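Local atomic coordinates of dihydropteridine reductase (Caenorhabditis elegans, PDB entry 1OOE), a protein that probably reduces quinonoid dihydrobiopterin to tetrahydrobiopterin with NADH or NADPH, as a homodimeric member of the short-chain dehydrogenase/reductase family. Residues A[106-111]-A[148-153]; A[156-161]-A[216-221]; A[124-129]-A[203-208]; A[152-157]-A[170-175]. All blocks are in the same frame, centred on the assembly; numbering follows the deposited sequence.

Contact 1: A[106-111]-A[148-153]; sequences WSSAIA and AAVHHL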
loop_
_atom_site.group_PDB
_atom_site.type_symbol
_atom_site.label_atom_id
_atom_site.label_comp_id
_atom_site.label_asym_id
_atom_site.label_seq_id
_atom_site.Cartn_x
_atom_site.Cartn_y
_atom_site.Cartn_z
ATOM N N TRP A 106 0.226 -8.650 3.118
ATOM C CA TRP A 106 -0.259 -10.007 2.860
ATOM C C TRP A 106 -1.052 -10.547 4.053
ATOM O O TRP A 106 -2.165 -11.056 3.892
ATOM C CB TRP A 106 0.911 -10.950 2.569
ATOM C CG TRP A 106 1.536 -10.804 1.201
ATOM C CD1 TRP A 106 1.525 -9.698 0.398
ATOM C CD2 TRP A 106 2.314 -11.792 0.512
ATOM N NE1 TRP A 106 2.253 -9.937 -0.748
ATOM C CE2 TRP A 106 2.747 -11.215 -0.702
ATOM C CE3 TRP A 106 2.690 -13.110 0.807
ATOM C CZ2 TRP A 106 3.541 -11.914 -1.626
ATOM C CZ3 TRP A 106 3.481 -13.805 -0.113
ATOM C CH2 TRP A 106 3.895 -13.200 -1.312
ATOM N N SER A 107 -0.474 -10.433 5.245
ATOM C CA SER A 107 -1.114 -10.922 6.465
ATOM C C SER A 107 -2.415 -10.199 6.791
ATOM O O SER A 107 -3.431 -10.837 7.083
ATOM C CB SER A 107 -0.143 -10.811 7.647
ATOM O OG SER A 107 0.320 -9.479 7.811
ATOM N N SER A 108 -2.391 -8.870 6.739
ATOM C CA SER A 108 -3.589 -8.091 7.034
ATOM C C SER A 108 -4.729 -8.467 6.106
ATOM O O SER A 108 -5.868 -8.581 6.536
ATOM C CB SER A 108 -3.307 -6.592 6.893
ATOM O OG SER A 108 -2.388 -6.155 7.873
ATOM N N ALA A 109 -4.417 -8.651 4.828
ATOM C CA ALA A 109 -5.436 -9.002 3.846
ATOM C C ALA A 109 -6.001 -10.398 4.079
ATOM O O ALA A 109 -7.204 -10.607 3.957
ATOM C CB ALA A 109 -4.865 -8.902 2.445
ATOM N N ILE A 110 -5.137 -11.358 4.395
ATOM C CA ILE A 110 -5.605 -12.720 4.644
ATOM C C ILE A 110 -6.410 -12.747 5.943
ATOM O O ILE A 110 -7.399 -13.474 6.056
ATOM C CB ILE A 110 -4.421 -13.720 4.697
ATOM C CG1 ILE A 110 -3.779 -13.813 3.308
ATOM C CG2 ILE A 110 -4.910 -15.101 5.139
ATOM C CD1 ILE A 110 -2.564 -14.711 3.230
ATOM N N ALA A 111 -6.008 -11.938 6.922
ATOM C CA ALA A 111 -6.757 -11.881 8.176
ATOM C C ALA A 111 -8.166 -11.363 7.867
ATOM O O ALA A 111 -9.160 -11.865 8.405
ATOM C CB ALA A 111 -6.054 -10.954 9.179
ATOM N N ALA A 148 0.705 2.173 5.048
ATOM C CA ALA A 148 -0.328 3.093 4.570
ATOM C C ALA A 148 -1.414 2.270 3.880
ATOM O O ALA A 148 -2.595 2.605 3.958
ATOM C CB ALA A 148 0.260 4.117 3.590
ATOM N N ALA A 149 -1.012 1.194 3.207
ATOM C CA ALA A 149 -1.981 0.337 2.533
ATOM C C ALA A 149 -2.869 -0.322 3.587
ATOM O O ALA A 149 -4.078 -0.445 3.387
ATOM C CB ALA A 149 -1.273 -0.726 1.692
ATOM N N VAL A 150 -2.276 -0.736 4.707
ATOM C CA VAL A 150 -3.053 -1.367 5.777
ATOM C C VAL A 150 -4.040 -0.349 6.354
ATOM O O VAL A 150 -5.179 -0.689 6.670
ATOM C CB VAL A 150 -2.140 -1.920 6.909
ATOM C CG1 VAL A 150 -2.994 -2.424 8.081
ATOM C CG2 VAL A 150 -1.290 -3.064 6.372
ATOM N N HIS A 151 -3.609 0.901 6.488
ATOM C CA HIS A 151 -4.500 1.937 7.004
ATOM C C HIS A 151 -5.675 2.130 6.037
ATOM O O HIS A 151 -6.816 2.296 6.469
ATOM C CB HIS A 151 -3.754 3.263 7.184
ATOM C CG HIS A 151 -2.745 3.250 8.293
ATOM N ND1 HIS A 151 -2.046 4.377 8.674
ATOM C CD2 HIS A 151 -2.313 2.250 9.096
ATOM C CE1 HIS A 151 -1.228 4.070 9.665
ATOM N NE2 HIS A 151 -1.370 2.785 9.942
ATOM N N HIS A 152 -5.409 2.099 4.733
ATOM C CA HIS A 152 -6.491 2.275 3.769
ATOM C C HIS A 152 -7.434 1.074 3.795
ATOM O O HIS A 152 -8.658 1.231 3.722
ATOM C CB HIS A 152 -5.955 2.483 2.348
ATOM C CG HIS A 152 -7.019 2.895 1.380
ATOM N ND1 HIS A 152 -7.787 1.985 0.684
ATOM C CD2 HIS A 152 -7.532 4.116 1.095
ATOM C CE1 HIS A 152 -8.731 2.628 0.019
ATOM N NE2 HIS A 152 -8.600 3.922 0.253
ATOM N N LEU A 153 -6.854 -0.119 3.912
ATOM C CA LEU A 153 -7.625 -1.358 3.970
ATOM C C LEU A 153 -8.612 -1.253 5.123
ATOM O O LEU A 153 -9.770 -1.662 5.016
ATOM C CB LEU A 153 -6.685 -2.546 4.196
ATOM C CG LEU A 153 -7.311 -3.890 4.592
ATOM C CD1 LEU A 153 -8.253 -4.376 3.509
ATOM C CD2 LEU A 153 -6.214 -4.906 4.824
#
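Ser-108 meets Val-150 and Leu-153 at the tight end of this helix pair. Its OG sits against both methyls of the valine, 3.6 Å from Val-150 CG2 and 3.8 Å from Val-150 CG1, so the hydroxyl oxygen lies against both branches of that side chain. That oxygen is not left without a polar partner, because it hydrogen-bonds Ser-104 O one turn earlier in its own helix. The torsion that allows this (chi1 -66°) puts OG beside the backbone N and opposite the carbonyl carbon. About a right angle round from the valine, as seen from Ser-108 CB, Leu-153 reaches across with one branch, its CD2 3.9 Å from Ser-108 CB. CG lies anti to the leucine's backbone N (chi1 167°), which extends the chain toward the neighbouring helix.

Toward Ala-109 the packing thins. Leu-153 CD2 comes no closer than 4.2 Å to Ala-109 N, and the alanine methyl is directed past the partner helix. This looser side is not open to water: Phe-93 of the second subunit lies on Ala-109, and Ile-141 of the second subunit lies on Leu-153. The segment axes approach to 10.3 Å and run nearly parallel, 16° apart. Two long helices side by side, covered by the other subunit, are characteristic of the four-helix-bundle dimer interface of short-chain dehydrogenases/reductases.

Contact 2: A[156-161]-A[216-221]; sequences SLAAKD and PSSGAL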
loop_
_atom_site.group_PDB
_atom_site.type_symbol
_atom_site.label_atom_id
_atom_site.label_comp_id
_atom_site.label_asym_id
_atom_site.label_seq_id
_atom_site.Cartn_x
_atom_site.Cartn_y
_atom_site.Cartn_z
ATOM N N SER A 156 -11.613 0.807 4.135
ATOM C CA SER A 156 -12.491 0.101 3.203
ATOM C C SER A 156 -13.314 -0.981 3.905
ATOM O O SER A 156 -14.493 -1.157 3.612
ATOM C CB SER A 156 -11.677 -0.528 2.070
ATOM O OG SER A 156 -11.102 0.472 1.245
ATOM N N LEU A 157 -12.694 -1.704 4.832
ATOM C CA LEU A 157 -13.391 -2.763 5.561
ATOM C C LEU A 157 -14.496 -2.239 6.479
ATOM O O LEU A 157 -15.527 -2.899 6.664
ATOM C CB LEU A 157 -12.392 -3.583 6.384
ATOM C CG LEU A 157 -11.344 -4.375 5.596
ATOM C CD1 LEU A 157 -10.319 -4.950 6.555
ATOM C CD2 LEU A 157 -12.016 -5.488 4.799
ATOM N N ALA A 158 -14.291 -1.055 7.048
ATOM C CA ALA A 158 -15.281 -0.473 7.948
ATOM C C ALA A 158 -16.504 0.034 7.195
ATOM O O ALA A 158 -17.577 0.197 7.780
ATOM C CB ALA A 158 -14.654 0.665 8.750
ATOM N N ALA A 159 -16.336 0.279 5.898
ATOM C CA ALA A 159 -17.417 0.778 5.058
ATOM C C ALA A 159 -18.465 -0.285 4.756
ATOM O O ALA A 159 -18.232 -1.483 4.921
ATOM C CB ALA A 159 -16.853 1.339 3.760
ATOM N N LYS A 160 -19.627 0.176 4.310
ATOM C CA LYS A 160 -20.741 -0.700 3.978
ATOM C C LYS A 160 -20.422 -1.609 2.793
ATOM O O LYS A 160 -19.802 -1.182 1.817
ATOM C CB LYS A 160 -21.974 0.152 3.664
ATOM C CG LYS A 160 -23.247 -0.636 3.435
ATOM C CD LYS A 160 -24.428 0.297 3.222
ATOM C CE LYS A 160 -25.700 -0.485 2.961
ATOM N NZ LYS A 160 -25.555 -1.365 1.771
ATOM N N ASP A 161 -20.858 -2.863 2.897
ATOM C CA ASP A 161 -20.661 -3.875 1.859
ATOM C C ASP A 161 -19.203 -4.198 1.542
ATOM O O ASP A 161 -18.846 -4.445 0.387
ATOM C CB ASP A 161 -21.385 -3.468 0.573
ATOM C CG ASP A 161 -22.887 -3.368 0.762
ATOM O OD1 ASP A 161 -23.464 -4.277 1.393
ATOM O OD2 ASP A 161 -23.489 -2.388 0.275
ATOM N N PRO A 216 -14.225 1.722 19.989
ATOM C CA PRO A 216 -14.115 3.029 19.339
ATOM C C PRO A 216 -14.863 2.810 18.015
ATOM O O PRO A 216 -15.271 1.685 17.728
ATOM C CB PRO A 216 -12.612 3.181 19.113
ATOM C CG PRO A 216 -12.013 2.385 20.234
ATOM C CD PRO A 216 -12.892 1.161 20.273
ATOM N N SER A 217 -15.029 3.852 17.209
ATOM C CA SER A 217 -15.730 3.708 15.928
ATOM C C SER A 217 -15.011 2.715 15.012
ATOM O O SER A 217 -13.788 2.695 14.961
ATOM C CB SER A 217 -15.824 5.062 15.216
ATOM O OG SER A 217 -16.505 6.022 16.006
ATOM N N SER A 218 -15.772 1.894 14.290
ATOM C CA SER A 218 -15.172 0.927 13.373
ATOM C C SER A 218 -14.368 1.703 12.338
ATOM O O SER A 218 -14.839 2.711 11.809
ATOM C CB SER A 218 -16.248 0.100 12.668
ATOM O OG SER A 218 -15.666 -0.866 11.805
ATOM N N GLY A 219 -13.154 1.231 12.066
ATOM C CA GLY A 219 -12.281 1.887 11.107
ATOM C C GLY A 219 -11.262 2.801 11.767
ATOM O O GLY A 219 -10.392 3.373 11.102
ATOM N N ALA A 220 -11.351 2.929 13.084
ATOM C CA ALA A 220 -10.445 3.802 13.821
ATOM C C ALA A 220 -8.978 3.384 13.764
ATOM O O ALA A 220 -8.656 2.199 13.808
ATOM C CB ALA A 220 -10.892 3.894 15.279
ATOM N N LEU A 221 -8.103 4.382 13.662
ATOM C CA LEU A 221 -6.656 4.180 13.662
ATOM C C LEU A 221 -6.315 4.675 15.067
ATOM O O LEU A 221 -6.363 5.876 15.340
ATOM C CB LEU A 221 -5.991 5.050 12.586
ATOM C CG LEU A 221 -6.472 4.811 11.146
ATOM C CD1 LEU A 221 -5.751 5.764 10.206
ATOM C CD2 LEU A 221 -6.211 3.368 10.731
HETATM O O HOH W 1 -17.849 -1.459 10.290
#
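The flat group where Ala-158 meets Ser-218 and Gly-219 is the peptide joining the latter two, the central peptide of a type II turn from Ser-217 to Ala-220. Ala-158 CB lies over one face of it, displaced toward the rim on the side of Gly-219 CA, which at 3.6 Å is the nearest carbon to Ala-158 CB. Ala-158 CB is also 3.6 Å from Ser-218 OG. At the edge of the same peptide, Gly-219 N hydrogen-bonds Val-170 O of strand 169-175, so the turn is held to the sheet while the helix end covers its face.

Gly-219 fits its place for two geometric reasons. A side chain there would run into the Ala-158 methyl, and with a positive phi of 98° it would also be pressed against the carbonyl oxygen of Ser-218. Ser-218 OG, anti to its own backbone N, faces the helix and hydrogen-bonds Val-170 N. A water adds a polar bridge, lying 2.7 Å from Ser-218 OG and donating to Ala-158 O at 3.0 Å. The direct contact is thus van der Waals packing of a methyl on a peptide and a hydroxyl, while the polar link across it runs through water, which implies a surface contact in which solvent joins the turn to the helix, and the direct polar tie of the serine goes to the sheet instead.

Contact 3: A[124-129]-A[203-208]; sequences LLQLTG and EHLLKW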
loop_
_atom_site.group_PDB
_atom_site.type_symbol
_atom_site.label_atom_id
_atom_site.label_comp_id
_atom_site.label_asym_id
_atom_site.label_seq_id
_atom_site.Cartn_x
_atom_site.Cartn_y
_atom_site.Cartn_z
ATOM N N LEU A 124 -15.091 -8.894 16.284
ATOM C CA LEU A 124 -14.019 -7.916 16.123
ATOM C C LEU A 124 -12.839 -8.378 15.274
ATOM O O LEU A 124 -12.334 -9.483 15.449
ATOM C CB LEU A 124 -13.478 -7.516 17.502
ATOM C CG LEU A 124 -12.202 -6.668 17.539
ATOM C CD1 LEU A 124 -12.496 -5.280 17.007
ATOM C CD2 LEU A 124 -11.668 -6.591 18.968
ATOM N N LEU A 125 -12.418 -7.521 14.344
ATOM C CA LEU A 125 -11.234 -7.785 13.530
ATOM C C LEU A 125 -10.257 -6.682 13.932
ATOM O O LEU A 125 -10.598 -5.498 13.877
ATOM C CB LEU A 125 -11.521 -7.674 12.028
ATOM C CG LEU A 125 -10.260 -7.572 11.145
ATOM C CD1 LEU A 125 -9.469 -8.878 11.199
ATOM C CD2 LEU A 125 -10.658 -7.254 9.706
ATOM N N GLN A 126 -9.065 -7.065 14.370
ATOM C CA GLN A 126 -8.057 -6.079 14.751
ATOM C C GLN A 126 -6.834 -6.239 13.862
ATOM O O GLN A 126 -6.364 -7.353 13.624
ATOM C CB GLN A 126 -7.676 -6.247 16.226
ATOM C CG GLN A 126 -6.439 -5.461 16.660
ATOM C CD GLN A 126 -5.176 -6.294 16.576
ATOM O OE1 GLN A 126 -5.157 -7.445 17.019
ATOM N NE2 GLN A 126 -4.107 -5.719 16.019
ATOM N N LEU A 127 -6.344 -5.115 13.351
ATOM C CA LEU A 127 -5.171 -5.105 12.486
ATOM C C LEU A 127 -4.113 -4.220 13.127
ATOM O O LEU A 127 -4.397 -3.459 14.056
ATOM C CB LEU A 127 -5.521 -4.551 11.099
ATOM C CG LEU A 127 -6.638 -5.246 10.314
ATOM C CD1 LEU A 127 -6.858 -4.507 9.005
ATOM C CD2 LEU A 127 -6.276 -6.710 10.057
ATOM N N THR A 128 -2.893 -4.311 12.621
ATOM C CA THR A 128 -1.811 -3.509 13.165
ATOM C C THR A 128 -1.290 -2.536 12.120
ATOM O O THR A 128 -0.813 -2.947 11.065
ATOM C CB THR A 128 -0.667 -4.406 13.659
ATOM O OG1 THR A 128 -1.168 -5.306 14.658
ATOM C CG2 THR A 128 0.444 -3.560 14.273
ATOM N N GLY A 129 -1.398 -1.245 12.418
ATOM C CA GLY A 129 -0.931 -0.224 11.497
ATOM C C GLY A 129 0.438 0.273 11.917
ATOM O O GLY A 129 1.265 -0.510 12.372
ATOM N N GLU A 203 -5.640 -6.718 27.295
ATOM C CA GLU A 203 -6.807 -6.345 28.082
ATOM C C GLU A 203 -7.846 -5.617 27.236
ATOM O O GLU A 203 -9.046 -5.889 27.349
ATOM C CB GLU A 203 -6.381 -5.478 29.271
ATOM C CG GLU A 203 -5.846 -6.285 30.447
ATOM C CD GLU A 203 -5.096 -5.435 31.453
ATOM O OE1 GLU A 203 -5.473 -4.260 31.641
ATOM O OE2 GLU A 203 -4.136 -5.945 32.065
ATOM N N HIS A 204 -7.405 -4.699 26.380
ATOM C CA HIS A 204 -8.363 -3.987 25.548
ATOM C C HIS A 204 -8.987 -4.887 24.495
ATOM O O HIS A 204 -10.166 -4.741 24.172
ATOM C CB HIS A 204 -7.728 -2.753 24.900
ATOM C CG HIS A 204 -7.696 -1.560 25.804
ATOM N ND1 HIS A 204 -6.829 -1.458 26.871
ATOM C CD2 HIS A 204 -8.463 -0.445 25.834
ATOM C CE1 HIS A 204 -7.066 -0.330 27.520
ATOM N NE2 HIS A 204 -8.053 0.303 26.911
ATOM N N LEU A 205 -8.217 -5.829 23.957
ATOM C CA LEU A 205 -8.790 -6.729 22.964
ATOM C C LEU A 205 -9.895 -7.570 23.603
ATOM O O LEU A 205 -10.948 -7.779 22.999
ATOM C CB LEU A 205 -7.719 -7.639 22.360
ATOM C CG LEU A 205 -6.716 -6.973 21.413
ATOM C CD1 LEU A 205 -5.661 -7.986 20.994
ATOM C CD2 LEU A 205 -7.446 -6.417 20.196
ATOM N N LEU A 206 -9.670 -8.050 24.823
ATOM C CA LEU A 206 -10.697 -8.851 25.495
ATOM C C LEU A 206 -11.939 -7.992 25.747
ATOM O O LEU A 206 -13.069 -8.452 25.556
ATOM C CB LEU A 206 -10.173 -9.426 26.820
ATOM C CG LEU A 206 -11.168 -10.268 27.637
ATOM C CD1 LEU A 206 -11.652 -11.447 26.804
ATOM C CD2 LEU A 206 -10.507 -10.758 28.915
ATOM N N LYS A 207 -11.733 -6.743 26.157
ATOM C CA LYS A 207 -12.852 -5.839 26.419
ATOM C C LYS A 207 -13.671 -5.564 25.159
ATOM O O LYS A 207 -14.898 -5.665 25.172
ATOM C CB LYS A 207 -12.360 -4.503 26.985
ATOM C CG LYS A 207 -13.504 -3.563 27.369
ATOM C CD LYS A 207 -13.026 -2.220 27.905
ATOM C CE LYS A 207 -12.346 -1.385 26.825
ATOM N NZ LYS A 207 -12.059 0.006 27.300
ATOM N N TRP A 208 -12.992 -5.209 24.072
ATOM C CA TRP A 208 -13.684 -4.920 22.825
ATOM C C TRP A 208 -14.361 -6.165 22.252
ATOM O O TRP A 208 -15.379 -6.065 21.561
ATOM C CB TRP A 208 -12.713 -4.336 21.789
ATOM C CG TRP A 208 -12.049 -3.044 22.204
ATOM C CD1 TRP A 208 -12.580 -2.061 22.985
ATOM C CD2 TRP A 208 -10.751 -2.580 21.802
ATOM N NE1 TRP A 208 -11.694 -1.008 23.094
ATOM C CE2 TRP A 208 -10.565 -1.303 22.376
ATOM C CE3 TRP A 208 -9.730 -3.119 21.008
ATOM C CZ2 TRP A 208 -9.397 -0.555 22.182
ATOM C CZ3 TRP A 208 -8.567 -2.374 20.814
ATOM C CH2 TRP A 208 -8.413 -1.107 21.399
#
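Trp-208, whose CB packs on Leu-124 CD2, is tied to its own helix by the bond from Trp-208 N to His-204 O, 2.9 Å long. The same carbonyl oxygen lies 3.1 Å above the plane of the indole, offset toward the rim, so one atom both accepts the backbone N-H and borders a ring face. Leu-124 arrives differently: its CD2 comes to the edge of the ring, near the ring plane, and stands 3.8 Å from Trp-208 CB. With CG anti to the backbone N (chi1 171°), the leucine extends from the strand toward the helix.

These residues join strand 123-128 of the central sheet of the Rossmann fold to helix 198-210; the segments 124-128 and 203-208 run roughly antiparallel, 153° between their directions. Leu-124 and Gln-126 face this helix, while Leu-125 and Leu-127 point to the opposite face of the sheet, where both pack against Leu-157.

Further along the strand, Gln-126 and Leu-205 cross at about a right angle. The aliphatic part of the glutamine does the touching, with Gln-126 CG 3.8 Å from Leu-205 CD2. A bend at chi2 then turns the amide onward along the strand, where Gln-126 NE2 gives a weak hydrogen bond to Leu-127 O (3.0 Å, 149°). Gln-126 OE1 is buried without a polar partner in the model, and Leu-205 CD1 and CD2 each lie 4.0 Å from Gln-126 OE1. Trp-208 NE1 donates to a bound MES molecule, probably from the crystallisation liquor, whose sulfonate also forms a salt bridge with Lys-207 NZ.

Contact 4: A[152-157]-A[170-175]; sequences HLTSSL and VLTIMP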
loop_
_atom_site.group_PDB
_atom_site.type_symbol
_atom_site.label_atom_id
_atom_site.label_comp_id
_atom_site.label_asym_id
_atom_site.label_seq_id
_atom_site.Cartn_x
_atom_site.Cartn_y
_atom_site.Cartn_z
ATOM N N HIS A 152 -5.409 2.099 4.733
ATOM C CA HIS A 152 -6.491 2.275 3.769
ATOM C C HIS A 152 -7.434 1.074 3.795
ATOM O O HIS A 152 -8.658 1.231 3.722
ATOM C CB HIS A 152 -5.955 2.483 2.348
ATOM C CG HIS A 152 -7.019 2.895 1.380
ATOM N ND1 HIS A 152 -7.787 1.985 0.684
ATOM C CD2 HIS A 152 -7.532 4.116 1.095
ATOM C CE1 HIS A 152 -8.731 2.628 0.019
ATOM N NE2 HIS A 152 -8.600 3.922 0.253
ATOM N N LEU A 153 -6.854 -0.119 3.912
ATOM C CA LEU A 153 -7.625 -1.358 3.970
ATOM C C LEU A 153 -8.612 -1.253 5.123
ATOM O O LEU A 153 -9.770 -1.662 5.016
ATOM C CB LEU A 153 -6.685 -2.546 4.196
ATOM C CG LEU A 153 -7.311 -3.890 4.592
ATOM C CD1 LEU A 153 -8.253 -4.376 3.509
ATOM C CD2 LEU A 153 -6.214 -4.906 4.824
ATOM N N THR A 154 -8.138 -0.699 6.233
ATOM C CA THR A 154 -8.972 -0.518 7.409
ATOM C C THR A 154 -10.205 0.322 7.086
ATOM O O THR A 154 -11.327 -0.025 7.478
ATOM C CB THR A 154 -8.161 0.153 8.534
ATOM O OG1 THR A 154 -7.089 -0.717 8.913
ATOM C CG2 THR A 154 -9.041 0.427 9.749
ATOM N N SER A 155 -10.011 1.419 6.355
ATOM C CA SER A 155 -11.137 2.284 6.017
ATOM C C SER A 155 -12.120 1.597 5.078
ATOM O O SER A 155 -13.328 1.771 5.217
ATOM C CB SER A 155 -10.660 3.612 5.406
ATOM O OG SER A 155 -10.174 3.465 4.082
ATOM N N SER A 156 -11.613 0.807 4.135
ATOM C CA SER A 156 -12.491 0.101 3.203
ATOM C C SER A 156 -13.314 -0.981 3.905
ATOM O O SER A 156 -14.493 -1.157 3.612
ATOM C CB SER A 156 -11.677 -0.528 2.070
ATOM O OG SER A 156 -11.102 0.472 1.245
ATOM N N LEU A 157 -12.694 -1.704 4.832
ATOM C CA LEU A 157 -13.391 -2.763 5.561
ATOM C C LEU A 157 -14.496 -2.239 6.479
ATOM O O LEU A 157 -15.527 -2.899 6.664
ATOM C CB LEU A 157 -12.392 -3.583 6.384
ATOM C CG LEU A 157 -11.344 -4.375 5.596
ATOM C CD1 LEU A 157 -10.319 -4.950 6.555
ATOM C CD2 LEU A 157 -12.016 -5.488 4.799
ATOM N N VAL A 170 -13.865 -3.150 12.809
ATOM C CA VAL A 170 -12.453 -3.349 12.514
ATOM C C VAL A 170 -11.731 -2.219 13.252
ATOM O O VAL A 170 -12.142 -1.056 13.177
ATOM C CB VAL A 170 -12.150 -3.284 10.987
ATOM C CG1 VAL A 170 -12.619 -1.965 10.403
ATOM C CG2 VAL A 170 -10.662 -3.475 10.750
ATOM N N LEU A 171 -10.695 -2.575 14.008
ATOM C CA LEU A 171 -9.913 -1.598 14.767
ATOM C C LEU A 171 -8.441 -1.828 14.443
ATOM O O LEU A 171 -7.981 -2.968 14.407
ATOM C CB LEU A 171 -10.156 -1.764 16.275
ATOM C CG LEU A 171 -11.590 -1.523 16.763
ATOM C CD1 LEU A 171 -11.658 -1.736 18.269
ATOM C CD2 LEU A 171 -12.036 -0.109 16.395
ATOM N N THR A 172 -7.703 -0.745 14.205
ATOM C CA THR A 172 -6.289 -0.852 13.849
ATOM C C THR A 172 -5.425 -0.106 14.869
ATOM O O THR A 172 -5.557 1.103 15.035
ATOM C CB THR A 172 -6.073 -0.299 12.419
ATOM O OG1 THR A 172 -6.738 -1.158 11.480
ATOM C CG2 THR A 172 -4.595 -0.237 12.067
ATOM N N ILE A 173 -4.549 -0.838 15.558
ATOM C CA ILE A 173 -3.703 -0.234 16.587
ATOM C C ILE A 173 -2.372 0.314 16.080
ATOM O O ILE A 173 -1.779 -0.224 15.149
ATOM C CB ILE A 173 -3.419 -1.233 17.736
ATOM C CG1 ILE A 173 -2.619 -2.433 17.222
ATOM C CG2 ILE A 173 -4.735 -1.713 18.342
ATOM C CD1 ILE A 173 -2.204 -3.407 18.317
ATOM N N MET A 174 -1.910 1.390 16.713
ATOM C CA MET A 174 -0.647 2.028 16.347
ATOM C C MET A 174 0.138 2.421 17.601
ATOM O O MET A 174 0.192 3.595 17.976
ATOM C CB MET A 174 -0.901 3.273 15.483
ATOM C CG MET A 174 -1.751 3.021 14.234
ATOM S SD MET A 174 -1.912 4.463 13.150
ATOM C CE MET A 174 -2.740 5.644 14.260
ATOM N N PRO A 175 0.740 1.436 18.280
ATOM C CA PRO A 175 1.508 1.762 19.484
ATOM C C PRO A 175 2.853 2.405 19.132
ATOM O O PRO A 175 3.526 1.980 18.196
ATOM C CB PRO A 175 1.667 0.408 20.167
ATOM C CG PRO A 175 1.722 -0.541 19.012
ATOM C CD PRO A 175 0.646 -0.022 18.086
#
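A beta-alpha-beta crossover of the Rossmann fold is closed where Thr-154 and Val-170 meet: helix 141-158 links the neighbouring parallel strands 123-128 and 169-175. The geometry agrees, since the helix segment runs at 163° to the strand with the axes 8.6 Å apart. The polar centre is a buried hydroxyl pair, Thr-154 OG1 and Thr-172 OG1, hydrogen-bonded at 2.6 Å. Thr-154 OG1 has a second bond, to Val-150 O in its own helix; it reaches that carbonyl because chi1 (-63°) sets the oxygen beside the backbone N. Were a valine to stand in for Thr-154, the Thr-172 hydroxyl would probably be left in the interior without this mate, and the Val-150 carbonyl would lose its side-chain bond.

Around the pair the contacts are van der Waals: Val-170 CG1 lies 3.7 Å from Thr-154 O and faces Leu-157 CB at 4.3 Å. Away from the strand, His-152 NE2 hydrogen-bonds Gly-135 O of the second subunit. On that outer side Ser-155 OG hydrogen-bonds His-152 O at 2.7 Å, in the carbonyl plane on a lone pair, and stands 4.0 Å above the centre of the His-152 ring.

Overall arrangement
Contacts 1, 3 and 4 are buried; contact 2 lies at the surface. Helix 141-158 serves three of them: it pairs with helix 93-118 in contact 1, with the turn before strand 221-227 in contact 2 and with strand 169-175 in contact 4. Contact 3 covers the other face of the sheet and meets contact 4 through paired strands, with Leu-127 N 2.9 Å from Leu-171 O. Contact 4 is nested inside the loop that contact 3 closes. The chemistry follows position: a direct hydroxyl bond in contact 4, a water bridge in contact 2, and largely hydrocarbon packing across contacts 1 and 3. The second subunit reaches contacts 1, 2 and 4, but not contact 3.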